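Local coordinates for hydrogenase expression/formation protein HypE (Desulfovibrio vulgaris subsp. vulgaris, PDB 2Z1U) that binds ATP and magnesium and, as a HypE-family maturation protein, probably takes part in the ATP-dependent assembly of hydrogenase, at residues Ile70-Leu73 with Ala74-Thr78; Arg161-Pro164 with Gly165-Ile168; Leu182-Gln186 with Gly187-Ala191. All coordinates share one frame; numbering follows the deposited sequence.

Contact 1. Residues Ile70-Leu73 with Ala74-Thr78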
loop_
_atom_site.group_PDB
_atom_site.type_symbol
_atom_site.label_atom_id
_atom_site.label_comp_id
_atom_site.label_asym_id
_atom_site.label_seq_id
_atom_site.Cartn_x
_atom_site.Cartn_y
_atom_site.Cartn_z
ATOM N N ILE A 70 13.165 6.869 -6.773
ATOM C CA ILE A 70 11.883 6.525 -6.109
ATOM C C ILE A 70 11.689 5.006 -5.888
ATOM O O ILE A 70 11.072 4.592 -4.909
ATOM C CB ILE A 70 10.670 7.159 -6.839
ATOM C CG1 ILE A 70 9.410 7.133 -5.959
ATOM C CG2 ILE A 70 10.438 6.498 -8.209
ATOM C CD1 ILE A 70 8.255 7.907 -6.536
ATOM N N GLY A 71 12.236 4.189 -6.786
ATOM C CA GLY A 71 12.179 2.739 -6.641
ATOM C C GLY A 71 13.062 2.214 -5.527
ATOM O O GLY A 71 12.686 1.341 -4.759
ATOM N N THR A 72 14.253 2.758 -5.451
ATOM C CA THR A 72 15.172 2.440 -4.399
ATOM C C THR A 72 14.548 2.858 -3.030
ATOM O O THR A 72 14.552 2.080 -2.062
ATOM C CB THR A 72 16.497 3.151 -4.761
ATOM O OG1 THR A 72 17.571 2.215 -4.938
ATOM C CG2 THR A 72 16.825 4.274 -3.879
ATOM N N LEU A 73 13.986 4.066 -2.974
ATOM C CA LEU A 73 13.275 4.541 -1.769
ATOM C C LEU A 73 12.084 3.643 -1.402
ATOM O O LEU A 73 11.903 3.266 -0.227
ATOM C CB LEU A 73 12.794 5.988 -1.978
ATOM C CG LEU A 73 13.509 7.177 -1.318
ATOM C CD1 LEU A 73 15.011 6.980 -1.104
ATOM C CD2 LEU A 73 13.171 8.537 -1.998
ATOM N N ALA A 74 11.286 3.293 -2.415
ATOM C CA ALA A 74 10.090 2.481 -2.217
ATOM C C ALA A 74 10.397 1.116 -1.554
ATOM O O ALA A 74 9.680 0.683 -0.639
ATOM C CB ALA A 74 9.360 2.304 -3.532
ATOM N N VAL A 75 11.467 0.456 -1.995
ATOM C CA VAL A 75 11.896 -0.801 -1.359
ATOM C C VAL A 75 12.617 -0.593 -0.003
ATOM O O VAL A 75 12.174 -1.131 1.023
ATOM C CB VAL A 75 12.710 -1.682 -2.338
ATOM C CG1 VAL A 75 13.284 -2.899 -1.640
ATOM C CG2 VAL A 75 11.799 -2.122 -3.503
ATOM N N HIS A 76 13.721 0.164 -0.001
ATOM C CA HIS A 76 14.521 0.366 1.223
ATOM C C HIS A 76 13.716 0.921 2.400
ATOM O O HIS A 76 13.820 0.426 3.529
ATOM C CB HIS A 76 15.733 1.294 0.962
ATOM C CG HIS A 76 16.710 0.748 -0.037
ATOM N ND1 HIS A 76 17.532 1.554 -0.797
ATOM C CD2 HIS A 76 16.982 -0.525 -0.413
ATOM C CE1 HIS A 76 18.271 0.799 -1.593
ATOM N NE2 HIS A 76 17.948 -0.463 -1.383
ATOM N N GLY A 77 12.907 1.936 2.132
ATOM C CA GLY A 77 12.169 2.632 3.217
ATOM C C GLY A 77 11.210 1.672 3.918
ATOM O O GLY A 77 11.050 1.711 5.150
ATOM N N THR A 78 10.576 0.802 3.138
ATOM C CA THR A 78 9.557 -0.104 3.666
ATOM C C THR A 78 10.206 -1.349 4.322
ATOM O O THR A 78 9.770 -1.797 5.398
ATOM C CB THR A 78 8.509 -0.433 2.587
ATOM O OG1 THR A 78 7.705 0.738 2.376
ATOM C CG2 THR A 78 7.605 -1.567 3.015
#

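Contact 2. Residues Arg161-Pro164 with Gly165-Ile168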
loop_
_atom_site.group_PDB
_atom_site.type_symbol
_atom_site.label_atom_id
_atom_site.label_comp_id
_atom_site.label_asym_id
_atom_site.label_seq_id
_atom_site.Cartn_x
_atom_site.Cartn_y
_atom_site.Cartn_z
ATOM N N ARG A 161 9.625 2.340 24.552
ATOM C CA ARG A 161 10.499 1.504 25.393
ATOM C C ARG A 161 11.862 2.103 25.783
ATOM O O ARG A 161 12.681 1.421 26.428
ATOM C CB ARG A 161 10.674 0.118 24.741
ATOM C CG ARG A 161 9.380 -0.708 24.685
ATOM C CD ARG A 161 9.630 -2.192 24.350
ATOM N NE ARG A 161 10.486 -2.816 25.356
ATOM C CZ ARG A 161 11.587 -3.526 25.107
ATOM N NH1 ARG A 161 11.980 -3.763 23.859
ATOM N NH2 ARG A 161 12.291 -4.011 26.129
ATOM N N ALA A 162 12.104 3.366 25.418
ATOM C CA ALA A 162 13.306 4.070 25.867
ATOM C C ALA A 162 13.196 4.300 27.373
ATOM O O ALA A 162 12.166 4.766 27.857
ATOM C CB ALA A 162 13.479 5.393 25.145
ATOM N N ARG A 163 14.241 3.943 28.106
ATOM C CA ARG A 163 14.220 4.049 29.560
ATOM C C ARG A 163 15.473 4.771 30.081
ATOM O O ARG A 163 16.504 4.784 29.399
ATOM C CB ARG A 163 14.028 2.651 30.183
ATOM C CG ARG A 163 15.278 1.753 30.198
ATOM C CD ARG A 163 15.239 0.740 31.364
ATOM N NE ARG A 163 16.519 0.059 31.615
ATOM C CZ ARG A 163 16.742 -1.247 31.433
ATOM N NH1 ARG A 163 15.773 -2.039 30.993
ATOM N NH2 ARG A 163 17.937 -1.772 31.703
ATOM N N PRO A 164 15.382 5.422 31.271
ATOM C CA PRO A 164 16.535 6.091 31.883
ATOM C C PRO A 164 17.819 5.260 31.860
ATOM O O PRO A 164 17.793 4.075 32.199
ATOM C CB PRO A 164 16.080 6.333 33.332
ATOM C CG PRO A 164 14.583 6.468 33.223
ATOM C CD PRO A 164 14.149 5.604 32.064
ATOM N N GLY A 165 18.922 5.887 31.456
ATOM C CA GLY A 165 20.218 5.216 31.375
ATOM C C GLY A 165 20.556 4.608 30.020
ATOM O O GLY A 165 21.698 4.201 29.797
ATOM N N ASP A 166 19.566 4.542 29.124
ATOM C CA ASP A 166 19.762 4.028 27.759
ATOM C C ASP A 166 20.731 4.902 26.963
ATOM O O ASP A 166 20.700 6.133 27.075
ATOM C CB ASP A 166 18.434 3.967 27.006
ATOM C CG ASP A 166 17.583 2.766 27.388
ATOM O OD1 ASP A 166 18.016 1.914 28.199
ATOM O OD2 ASP A 166 16.462 2.670 26.855
ATOM N N ALA A 167 21.582 4.265 26.160
ATOM C CA ALA A 167 22.396 4.995 25.205
ATOM C C ALA A 167 21.571 5.269 23.945
ATOM O O ALA A 167 20.669 4.502 23.608
ATOM C CB ALA A 167 23.651 4.211 24.872
ATOM N N ILE A 168 21.859 6.374 23.266
ATOM C CA ILE A 168 21.226 6.682 21.985
ATOM C C ILE A 168 22.323 6.623 20.961
ATOM O O ILE A 168 23.312 7.358 21.060
ATOM C CB ILE A 168 20.563 8.086 21.947
ATOM C CG1 ILE A 168 19.554 8.258 23.083
ATOM C CG2 ILE A 168 19.874 8.317 20.588
ATOM C CD1 ILE A 168 19.020 9.705 23.241
HETATM O O HOH W 1 18.576 1.602 30.892
#

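Contact 3. Residues Leu182-Gln186 with Gly187-Ala191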
loop_
_atom_site.group_PDB
_atom_site.type_symbol
_atom_site.label_atom_id
_atom_site.label_comp_id
_atom_site.label_asym_id
_atom_site.label_seq_id
_atom_site.Cartn_x
_atom_site.Cartn_y
_atom_site.Cartn_z
ATOM N N LEU A 182 17.059 18.317 -2.405
ATOM C CA LEU A 182 16.833 19.765 -2.389
ATOM C C LEU A 182 17.820 20.531 -3.268
ATOM O O LEU A 182 17.451 21.528 -3.891
ATOM C CB LEU A 182 16.870 20.310 -0.955
ATOM C CG LEU A 182 15.570 20.596 -0.172
ATOM C CD1 LEU A 182 14.295 20.037 -0.798
ATOM C CD2 LEU A 182 15.689 20.171 1.303
ATOM N N SER A 183 19.068 20.062 -3.312
ATOM C CA SER A 183 20.067 20.636 -4.206
ATOM C C SER A 183 19.891 20.185 -5.664
ATOM O O SER A 183 20.088 20.986 -6.577
ATOM C CB SER A 183 21.493 20.388 -3.695
ATOM O OG SER A 183 21.806 19.014 -3.671
ATOM N N GLN A 184 19.508 18.923 -5.882
ATOM C CA GLN A 184 19.136 18.448 -7.227
ATOM C C GLN A 184 18.028 19.307 -7.822
ATOM O O GLN A 184 18.110 19.735 -8.979
ATOM C CB GLN A 184 18.663 16.990 -7.205
ATOM C CG GLN A 184 19.763 15.963 -7.363
ATOM C CD GLN A 184 20.419 15.997 -8.737
ATOM O OE1 GLN A 184 19.756 15.846 -9.765
ATOM N NE2 GLN A 184 21.731 16.184 -8.755
ATOM N N ARG A 185 17.009 19.566 -7.004
ATOM C CA ARG A 185 15.803 20.274 -7.427
ATOM C C ARG A 185 16.080 21.728 -7.818
ATOM O O ARG A 185 15.244 22.368 -8.461
ATOM C CB ARG A 185 14.742 20.196 -6.324
ATOM C CG ARG A 185 13.315 20.151 -6.830
ATOM C CD ARG A 185 12.455 19.293 -5.927
ATOM N NE ARG A 185 12.106 19.958 -4.678
ATOM C CZ ARG A 185 11.589 19.347 -3.614
ATOM N NH1 ARG A 185 11.369 18.037 -3.622
ATOM N NH2 ARG A 185 11.299 20.056 -2.532
ATOM N N GLN A 186 17.254 22.232 -7.438
ATOM C CA GLN A 186 17.695 23.582 -7.791
ATOM C C GLN A 186 18.903 23.560 -8.731
ATOM O O GLN A 186 19.563 24.584 -8.930
ATOM C CB GLN A 186 18.043 24.379 -6.530
ATOM C CG GLN A 186 16.900 24.521 -5.539
ATOM C CD GLN A 186 17.264 25.382 -4.345
ATOM O OE1 GLN A 186 18.441 25.515 -3.991
ATOM N NE2 GLN A 186 16.253 25.975 -3.713
ATOM N N GLY A 187 19.191 22.386 -9.289
ATOM C CA GLY A 187 20.297 22.199 -10.230
ATOM C C GLY A 187 21.691 22.395 -9.655
ATOM O O GLY A 187 22.611 22.777 -10.380
ATOM N N LEU A 188 21.850 22.124 -8.360
ATOM C CA LEU A 188 23.128 22.315 -7.673
ATOM C C LEU A 188 23.782 21.007 -7.233
ATOM O O LEU A 188 23.137 20.154 -6.625
ATOM C CB LEU A 188 22.958 23.231 -6.453
ATOM C CG LEU A 188 22.696 24.728 -6.659
ATOM C CD1 LEU A 188 22.173 25.350 -5.373
ATOM C CD2 LEU A 188 23.942 25.477 -7.160
ATOM N N ASN A 189 25.067 20.868 -7.553
ATOM C CA ASN A 189 25.912 19.796 -7.025
ATOM C C ASN A 189 26.993 20.402 -6.138
ATOM O O ASN A 189 27.900 21.073 -6.635
ATOM C CB ASN A 189 26.555 18.990 -8.162
ATOM C CG ASN A 189 25.581 18.028 -8.833
ATOM O OD1 ASN A 189 24.880 17.256 -8.171
ATOM N ND2 ASN A 189 25.550 18.061 -10.165
ATOM N N PHE A 190 26.880 20.177 -4.827
ATOM C CA PHE A 190 27.816 20.747 -3.845
ATOM C C PHE A 190 29.157 20.020 -3.816
ATOM O O PHE A 190 30.219 20.655 -3.811
ATOM C CB PHE A 190 27.208 20.770 -2.435
ATOM C CG PHE A 190 26.290 21.928 -2.189
ATOM C CD1 PHE A 190 24.916 21.792 -2.378
ATOM C CD2 PHE A 190 26.794 23.154 -1.766
ATOM C CE1 PHE A 190 24.057 22.862 -2.156
ATOM C CE2 PHE A 190 25.942 24.231 -1.542
ATOM C CZ PHE A 190 24.567 24.082 -1.737
ATOM N N ALA A 191 29.091 18.690 -3.783
ATOM C CA ALA A 191 30.272 17.835 -3.815
ATOM C C ALA A 191 29.885 16.462 -4.347
ATOM O O ALA A 191 28.700 16.110 -4.375
ATOM C CB ALA A 191 30.897 17.718 -2.417
HETATM O O HOH W 2 24.547 18.789 -3.259
#

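Contact 1. Residues Ile70-Leu73 with Ala74-Thr78
The imidazole ring of H76 lies over the backbone carbonyl of T72, so that T72 O sits on one ring face, 3.2 Å from H76 CG. The T72 hydroxyl also approaches the ring, and T72 OG1 comes within 3.7 Å of H76 CE1. The two side chains cross obliquely. H76 CG is anti to its own carbonyl carbon (chi1 -62°), which folds the ring back along the preceding turn. T72 O is not bonded to the imidazole. It accepts instead from H76 N at 2.9 Å. H76 ND1 pairs with S198 OG, a loop hydroxyl, and this bond would limit rotation of the ring.

Three more i to i+4 bonds surround this one: A74 N to I70 O, V75 N to G71 O and G77 N to L73 O. The A74 methyl packs on the first of these acceptors, with A74 CB 3.2 Å from I70 O. V75 CG2 lies 3.8 Å from G71 O. On the strand side, A74 O and T78 OG1 both bond to T145 OG1 and T78 OG1 also pairs with Y58 OH, while V75 turns instead to M114 and A117 of helix 104-121. This is the first part of helix 70-83, a buried alpha helix in the PurM-like N-terminal domain, with T78 close to the magnesium ligand D56.

Contact 2. Residues Arg161-Pro164 with Gly165-Ile168
The side chain of D166 reaches back over the turn onto R163. D166 CB lies 3.2 Å from R163 O, and D166 CG is also close to that carbonyl. D166 CG stands beside its own backbone N (chi1 -78°), which directs the carboxylate to the start of the turn. There D166 OD2 accepts from R163 N at 2.8 Å. The N-H points almost straight at the oxygen (171°) but meets it from above the carboxylate plane. H216 ND1 is a second partner of D166 OD2. D166 OD1 packs on the R163 chain, 3.4 Å from R163 CG. It also takes a bond from a water, whose oxygen is 2.8 Å from D166 OD1. The same water donates to P164 O and accepts a weak bond from R163 NE. The R163 and D166 side chains cross at about a right angle. R163 NE and D166 OD1 are 4.2 Å apart, so the opposite charges are near without a salt bridge.

The main chain closes through D166 N to R163 O, 3.1 Å. G165 takes up the positive phi (93°) of the third position of the turn. Together these make a type II beta turn, R163 to D166, leading into strand 167-170 of the C-terminal domain.

Contact 3. Residues Leu182-Gln186 with Gly187-Ala191
Backbone bonds come first in joining S183 and Q184 to G187 and L188. L188 N donates to S183 O at 2.8 Å, and G187 N donates to Q184 O at 2.9 Å. This is the Schellman pair. G187, with a positive phi (66°), is its C-prime residue, and Q184 to G187 form a type I beta turn. S183 O also accepts from Q186 N. Q186 N and L188 N reach it from opposite faces of its plane, so one carbonyl is gripped by two donors.

Polar side chains meet the loop at two places. A water donates to S183 OG and accepts from F190 N, with its oxygen 3.1 Å from F190 N. It bridges the helix end to the loop. S183 OG also bonds to L179 O and T180 O, within the helix. The Q184 chain bends at chi2, and Q184 NE2 and N189 OD1 lie 3.4 Å apart. The two amide planes are 38° apart.

Van der Waals contacts make up the third group. S183 CB meets the F190 ring at its edge, in the ring plane, 3.9 Å from F190 CE1. The same S183 CB lies 3.4 Å from L188 O. L188 packs obliquely against Q186, with L188 CD1 4.0 Å from Q186 OE1.

The motif ends helix 176-184 at the surface and turns the chain into the loop before helix 202-212. The F190 ring meets F260, at the end of helix 252-260, with the planes at about 75°. R185 turns to the main chain of D61 and, near the C-terminus, P340.

The three contacts follow one another along the chain without touching. Contact 1 is the one nearest the nucleotide: the nearest atoms of G77 and a bound ATP are about 7 Å apart, and those of G77 and a magnesium ion about 8 Å. Contact 3 is more remote, with the R185 side chain about 14 Å from ATP and about 11 Å from that of the ATP-binding R223. Contact 2 lies away from the nucleotide and metal sites. The centres of contacts 1 and 3 are 21 Å apart, and those of contacts 1 and 2 are 29 Å apart. Contacts 2 and 3 both belong to the C-terminal AIR synthase-related domain, yet their centres are 37 Å apart.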